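Local coordinates for protein esterase (Capnocytophaga ochracea, PDB 4W9R) that is of unknown function but is probably an exported esterase of the alpha/beta-hydrolase superfamily, at residues G166-V180 with S204-V217. Numbering follows the deposited sequence.
Sequences GVPNRLFYYMATADV and SVEYHFVDFKGSSV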
loop_
_atom_site.group_PDB
_atom_site.type_symbol
_atom_site.label_atom_id
_atom_site.label_comp_id
_atom_site.label_asym_id
_atom_site.label_seq_id
_atom_site.Cartn_x
_atom_site.Cartn_y
_atom_site.Cartn_z
ATOM N N GLY B 166 2.998 -29.668 -8.130
ATOM C CA GLY B 166 3.420 -29.174 -6.835
ATOM C C GLY B 166 4.918 -28.965 -6.723
ATOM O O GLY B 166 5.654 -29.087 -7.700
ATOM N N VAL B 167 5.361 -28.647 -5.512
ATOM C CA VAL B 167 6.765 -28.375 -5.238
ATOM C C VAL B 167 7.225 -29.206 -4.040
ATOM O O VAL B 167 6.394 -29.700 -3.277
ATOM C CB VAL B 167 6.994 -26.873 -4.966
ATOM C CG1 VAL B 167 6.769 -26.065 -6.235
ATOM C CG2 VAL B 167 6.084 -26.395 -3.850
ATOM N N PRO B 168 8.550 -29.384 -3.879
ATOM C CA PRO B 168 9.061 -30.141 -2.729
ATOM C C PRO B 168 8.606 -29.603 -1.369
ATOM O O PRO B 168 8.273 -30.407 -0.500
ATOM C CB PRO B 168 10.588 -30.021 -2.877
ATOM C CG PRO B 168 10.817 -28.961 -3.919
ATOM C CD PRO B 168 9.630 -29.033 -4.814
ATOM N N ASN B 169 8.583 -28.286 -1.181
ATOM C CA ASN B 169 8.174 -27.743 0.112
ATOM C C ASN B 169 6.907 -26.890 0.058
ATOM O O ASN B 169 5.830 -27.347 0.438
ATOM C CB ASN B 169 9.314 -26.918 0.712
ATOM C CG ASN B 169 8.964 -26.335 2.071
ATOM O OD1 ASN B 169 8.135 -26.881 2.799
ATOM N ND2 ASN B 169 9.598 -25.221 2.418
ATOM N N ARG B 170 7.031 -25.659 -0.428
ATOM C CA ARG B 170 5.882 -24.761 -0.487
ATOM C C ARG B 170 5.983 -23.764 -1.635
ATOM O O ARG B 170 7.065 -23.267 -1.950
ATOM C CB ARG B 170 5.727 -24.014 0.841
ATOM C CG ARG B 170 4.557 -23.036 0.886
ATOM C CD ARG B 170 4.381 -22.462 2.279
ATOM N NE ARG B 170 3.294 -21.490 2.357
ATOM C CZ ARG B 170 3.471 -20.174 2.411
ATOM N NH1 ARG B 170 4.696 -19.665 2.396
ATOM N NH2 ARG B 170 2.425 -19.364 2.484
ATOM N N LEU B 171 4.842 -23.468 -2.249
ATOM C CA LEU B 171 4.768 -22.434 -3.268
ATOM C C LEU B 171 3.589 -21.508 -3.004
ATOM O O LEU B 171 2.436 -21.940 -3.005
ATOM C CB LEU B 171 4.647 -23.048 -4.662
ATOM C CG LEU B 171 4.395 -22.041 -5.787
ATOM C CD1 LEU B 171 5.511 -21.003 -5.848
ATOM C CD2 LEU B 171 4.239 -22.749 -7.120
ATOM N N PHE B 172 3.887 -20.234 -2.773
ATOM C CA PHE B 172 2.847 -19.227 -2.618
ATOM C C PHE B 172 2.708 -18.432 -3.909
ATOM O O PHE B 172 3.628 -17.718 -4.307
ATOM C CB PHE B 172 3.160 -18.293 -1.447
ATOM C CG PHE B 172 2.116 -17.235 -1.221
ATOM C CD1 PHE B 172 1.020 -17.487 -0.412
ATOM C CD2 PHE B 172 2.230 -15.987 -1.816
ATOM C CE1 PHE B 172 0.056 -16.518 -0.201
ATOM C CE2 PHE B 172 1.268 -15.013 -1.609
ATOM C CZ PHE B 172 0.181 -15.280 -0.801
ATOM N N TYR B 173 1.557 -18.560 -4.562
ATOM C CA TYR B 173 1.317 -17.841 -5.805
ATOM C C TYR B 173 0.169 -16.851 -5.663
ATOM O O TYR B 173 -0.921 -17.211 -5.219
ATOM C CB TYR B 173 1.028 -18.814 -6.949
ATOM C CG TYR B 173 0.804 -18.127 -8.277
ATOM C CD1 TYR B 173 1.877 -17.695 -9.046
ATOM C CD2 TYR B 173 -0.479 -17.902 -8.760
ATOM C CE1 TYR B 173 1.679 -17.062 -10.257
ATOM C CE2 TYR B 173 -0.687 -17.270 -9.971
ATOM C CZ TYR B 173 0.396 -16.853 -10.716
ATOM O OH TYR B 173 0.194 -16.224 -11.923
ATOM N N TYR B 174 0.423 -15.606 -6.051
ATOM C CA TYR B 174 -0.589 -14.559 -5.989
ATOM C C TYR B 174 -0.663 -13.793 -7.302
ATOM O O TYR B 174 0.332 -13.230 -7.758
ATOM C CB TYR B 174 -0.299 -13.595 -4.837
ATOM C CG TYR B 174 -1.323 -12.492 -4.681
ATOM C CD1 TYR B 174 -1.168 -11.271 -5.326
ATOM C CD2 TYR B 174 -2.444 -12.671 -3.886
ATOM C CE1 TYR B 174 -2.104 -10.262 -5.185
ATOM C CE2 TYR B 174 -3.383 -11.667 -3.736
ATOM C CZ TYR B 174 -3.209 -10.466 -4.386
ATOM O OH TYR B 174 -4.146 -9.469 -4.237
HETATM N N MSE B 175 -1.847 -13.767 -7.904
HETATM C CA MSE B 175 -2.060 -12.996 -9.122
HETATM C C MSE B 175 -3.224 -12.026 -8.957
HETATM O O MSE B 175 -4.283 -12.394 -8.450
HETATM C CB MSE B 175 -2.310 -13.921 -10.311
HETATM C CG MSE B 175 -2.766 -13.194 -11.567
HETATM SE SE MSE B 175 -3.039 -14.398 -13.072
HETATM C CE MSE B 175 -3.881 -13.153 -14.312
ATOM N N ALA B 176 -3.018 -10.786 -9.384
ATOM C CA ALA B 176 -4.059 -9.770 -9.301
ATOM C C ALA B 176 -4.216 -9.031 -10.624
ATOM O O ALA B 176 -3.241 -8.819 -11.347
ATOM C CB ALA B 176 -3.753 -8.788 -8.179
ATOM N N THR B 177 -5.448 -8.645 -10.937
ATOM C CA THR B 177 -5.720 -7.862 -12.137
ATOM C C THR B 177 -6.855 -6.868 -11.892
ATOM O O THR B 177 -7.639 -7.023 -10.955
ATOM C CB THR B 177 -6.070 -8.767 -13.336
ATOM O OG1 THR B 177 -6.299 -7.959 -14.497
ATOM C CG2 THR B 177 -7.312 -9.592 -13.039
ATOM N N ALA B 178 -6.923 -5.840 -12.731
ATOM C CA ALA B 178 -7.943 -4.803 -12.617
ATOM C C ALA B 178 -8.483 -4.469 -13.999
ATOM O O ALA B 178 -7.732 -4.468 -14.968
ATOM C CB ALA B 178 -7.376 -3.564 -11.947
ATOM N N ASP B 179 -9.785 -4.223 -14.099
ATOM C CA ASP B 179 -10.413 -4.012 -15.403
ATOM C C ASP B 179 -10.540 -2.562 -15.886
ATOM O O ASP B 179 -10.869 -2.342 -17.052
ATOM C CB ASP B 179 -11.806 -4.652 -15.407
ATOM C CG ASP B 179 -12.757 -3.988 -14.434
ATOM O OD1 ASP B 179 -12.291 -3.488 -13.389
ATOM O OD2 ASP B 179 -13.974 -3.966 -14.716
ATOM N N VAL B 180 -10.268 -1.570 -15.039
ATOM C CA VAL B 180 -10.588 -0.201 -15.445
ATOM C C VAL B 180 -9.524 0.371 -16.375
ATOM O O VAL B 180 -8.362 0.538 -16.001
ATOM C CB VAL B 180 -10.754 0.732 -14.234
ATOM C CG1 VAL B 180 -10.909 2.172 -14.695
ATOM C CG2 VAL B 180 -11.955 0.310 -13.407
ATOM N N SER B 204 0.832 -28.719 -1.800
ATOM C CA SER B 204 2.040 -27.972 -1.460
ATOM C C SER B 204 1.971 -26.532 -1.962
ATOM O O SER B 204 2.833 -25.710 -1.642
ATOM C CB SER B 204 3.278 -28.659 -2.038
ATOM O OG SER B 204 3.258 -28.637 -3.456
ATOM N N VAL B 205 0.944 -26.233 -2.749
ATOM C CA VAL B 205 0.804 -24.915 -3.351
ATOM C C VAL B 205 -0.349 -24.124 -2.743
ATOM O O VAL B 205 -1.473 -24.614 -2.651
ATOM C CB VAL B 205 0.587 -25.023 -4.873
ATOM C CG1 VAL B 205 0.334 -23.652 -5.478
ATOM C CG2 VAL B 205 1.781 -25.695 -5.530
ATOM N N GLU B 206 -0.058 -22.895 -2.325
ATOM C CA GLU B 206 -1.093 -21.975 -1.878
ATOM C C GLU B 206 -1.371 -20.967 -2.989
ATOM O O GLU B 206 -0.531 -20.122 -3.299
ATOM C CB GLU B 206 -0.671 -21.267 -0.590
ATOM C CG GLU B 206 -1.727 -20.344 -0.005
ATOM C CD GLU B 206 -1.303 -19.755 1.328
ATOM O OE1 GLU B 206 -0.319 -20.257 1.914
ATOM O OE2 GLU B 206 -1.952 -18.792 1.789
ATOM N N TYR B 207 -2.554 -21.069 -3.587
ATOM C CA TYR B 207 -2.895 -20.287 -4.771
ATOM C C TYR B 207 -3.900 -19.182 -4.462
ATOM O O TYR B 207 -4.943 -19.430 -3.855
ATOM C CB TYR B 207 -3.450 -21.208 -5.862
ATOM C CG TYR B 207 -3.851 -20.509 -7.143
ATOM C CD1 TYR B 207 -5.112 -19.942 -7.286
ATOM C CD2 TYR B 207 -2.974 -20.431 -8.217
ATOM C CE1 TYR B 207 -5.481 -19.304 -8.451
ATOM C CE2 TYR B 207 -3.338 -19.800 -9.391
ATOM C CZ TYR B 207 -4.593 -19.239 -9.502
ATOM O OH TYR B 207 -4.965 -18.610 -10.665
ATOM N N HIS B 208 -3.589 -17.965 -4.897
ATOM C CA HIS B 208 -4.497 -16.839 -4.721
ATOM C C HIS B 208 -4.623 -16.008 -5.992
ATOM O O HIS B 208 -3.629 -15.507 -6.517
ATOM C CB HIS B 208 -4.033 -15.945 -3.567
ATOM C CG HIS B 208 -4.089 -16.610 -2.227
ATOM N ND1 HIS B 208 -5.271 -16.818 -1.550
ATOM C CD2 HIS B 208 -3.109 -17.110 -1.438
ATOM C CE1 HIS B 208 -5.017 -17.419 -0.401
ATOM N NE2 HIS B 208 -3.713 -17.607 -0.309
ATOM N N PHE B 209 -5.848 -15.870 -6.485
ATOM C CA PHE B 209 -6.125 -14.962 -7.590
ATOM C C PHE B 209 -7.196 -13.953 -7.199
ATOM O O PHE B 209 -8.343 -14.316 -6.942
ATOM C CB PHE B 209 -6.564 -15.724 -8.838
ATOM C CG PHE B 209 -7.145 -14.841 -9.906
ATOM C CD1 PHE B 209 -6.352 -13.911 -10.560
ATOM C CD2 PHE B 209 -8.482 -14.936 -10.253
ATOM C CE1 PHE B 209 -6.883 -13.094 -11.542
ATOM C CE2 PHE B 209 -9.020 -14.123 -11.237
ATOM C CZ PHE B 209 -8.218 -13.200 -11.881
ATOM N N VAL B 210 -6.815 -12.683 -7.160
ATOM C CA VAL B 210 -7.736 -11.626 -6.774
ATOM C C VAL B 210 -8.069 -10.736 -7.964
ATOM O O VAL B 210 -7.192 -10.101 -8.547
ATOM C CB VAL B 210 -7.162 -10.766 -5.635
ATOM C CG1 VAL B 210 -8.140 -9.668 -5.257
ATOM C CG2 VAL B 210 -6.843 -11.635 -4.433
ATOM N N ASP B 211 -9.345 -10.701 -8.323
ATOM C CA ASP B 211 -9.810 -9.850 -9.406
ATOM C C ASP B 211 -10.364 -8.548 -8.841
ATOM O O ASP B 211 -11.388 -8.546 -8.159
ATOM C CB ASP B 211 -10.876 -10.573 -10.236
ATOM C CG ASP B 211 -11.462 -9.700 -11.329
ATOM O OD1 ASP B 211 -10.790 -8.738 -11.755
ATOM O OD2 ASP B 211 -12.596 -9.982 -11.770
ATOM N N PHE B 212 -9.694 -7.438 -9.135
ATOM C CA PHE B 212 -10.174 -6.146 -8.666
ATOM C C PHE B 212 -11.068 -5.544 -9.734
ATOM O O PHE B 212 -10.596 -5.122 -10.788
ATOM C CB PHE B 212 -9.010 -5.198 -8.363
ATOM C CG PHE B 212 -8.136 -5.641 -7.224
ATOM C CD1 PHE B 212 -7.059 -6.482 -7.445
ATOM C CD2 PHE B 212 -8.381 -5.200 -5.934
ATOM C CE1 PHE B 212 -6.249 -6.884 -6.398
ATOM C CE2 PHE B 212 -7.575 -5.598 -4.884
ATOM C CZ PHE B 212 -6.508 -6.441 -5.116
ATOM N N LYS B 213 -12.361 -5.478 -9.444
ATOM C CA LYS B 213 -13.324 -5.022 -10.430
ATOM C C LYS B 213 -13.804 -3.625 -10.071
ATOM O O LYS B 213 -14.165 -3.357 -8.926
ATOM C CB LYS B 213 -14.498 -5.997 -10.527
ATOM C CG LYS B 213 -15.376 -5.790 -11.752
ATOM C CD LYS B 213 -16.373 -6.926 -11.917
ATOM C CE LYS B 213 -15.665 -8.259 -12.102
ATOM N NZ LYS B 213 -16.624 -9.387 -12.269
ATOM N N GLY B 214 -13.790 -2.734 -11.056
ATOM C CA GLY B 214 -14.142 -1.346 -10.829
ATOM C C GLY B 214 -12.990 -0.594 -10.196
ATOM O O GLY B 214 -13.168 0.494 -9.649
ATOM N N SER B 215 -11.800 -1.182 -10.270
ATOM C CA SER B 215 -10.608 -0.577 -9.692
ATOM C C SER B 215 -9.582 -0.212 -10.758
ATOM O O SER B 215 -9.394 -0.947 -11.728
ATOM C CB SER B 215 -9.975 -1.520 -8.669
ATOM O OG SER B 215 -8.764 -0.981 -8.167
ATOM N N SER B 216 -8.922 0.928 -10.574
ATOM C CA SER B 216 -7.828 1.319 -11.452
ATOM C C SER B 216 -6.650 0.373 -11.260
ATOM O O SER B 216 -6.461 -0.185 -10.178
ATOM C CB SER B 216 -7.402 2.764 -11.187
ATOM O OG SER B 216 -8.380 3.678 -11.650
ATOM N N VAL B 217 -5.863 0.201 -12.316
ATOM C CA VAL B 217 -4.759 -0.751 -12.321
ATOM C C VAL B 217 -3.722 -0.475 -11.235
ATOM O O VAL B 217 -3.403 -1.353 -10.433
ATOM C CB VAL B 217 -4.052 -0.763 -13.684
ATOM C CG1 VAL B 217 -2.784 -1.589 -13.617
ATOM C CG2 VAL B 217 -4.987 -1.295 -14.753
HETATM O O HOH W 1 -6.597 1.866 -14.562
#
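Ser-204 reaches across to the chain at Val-167 with its hydroxyl. With chi1 at 65°, OG is tucked in above its own backbone, where it faces Val-167 N. That N donates to Ser-204 OG at 2.9 Å, in a nearly straight bond. His-202 is a second partner of the same OG. Two residues on, Glu-206 extends its chain beside Arg-170. Arg-170 NH2 donates to Glu-206 OE1 at 2.9 Å, forming a salt bridge. The donor sits above the carboxylate plane, while OE1 lies close to the guanidinium plane. The other oxygen, OE2, uses its anti lone pair to accept from His-208 NE2 at 3.0 Å, in the imidazole plane. The carboxylate also meets the ring edge of Phe-172, Glu-206 CD being 3.7 Å from Phe-172 CD1. With an alanine here, the Arg-170 guanidinium would probably lose its carboxylate mate and the His-208 ring would be likelier to turn. Strands 171-180 and 205-213 run parallel, joined through helix 183-196 as a beta-alpha-beta unit. Backbone bonds alternate along the pair, as from Tyr-173 N to Glu-206 O and from His-208 N to Tyr-173 O. Strand 205-213 is an outermost strand of the chain's mixed sheet, in keeping with an alpha/beta-hydrolase core. The His-208 ring also meets Phe-172, its CD2 3.4 Å from Phe-172 CE1. On the opposite face, Tyr-173 and Tyr-207 lie side by side, their near-parallel rings slid apart.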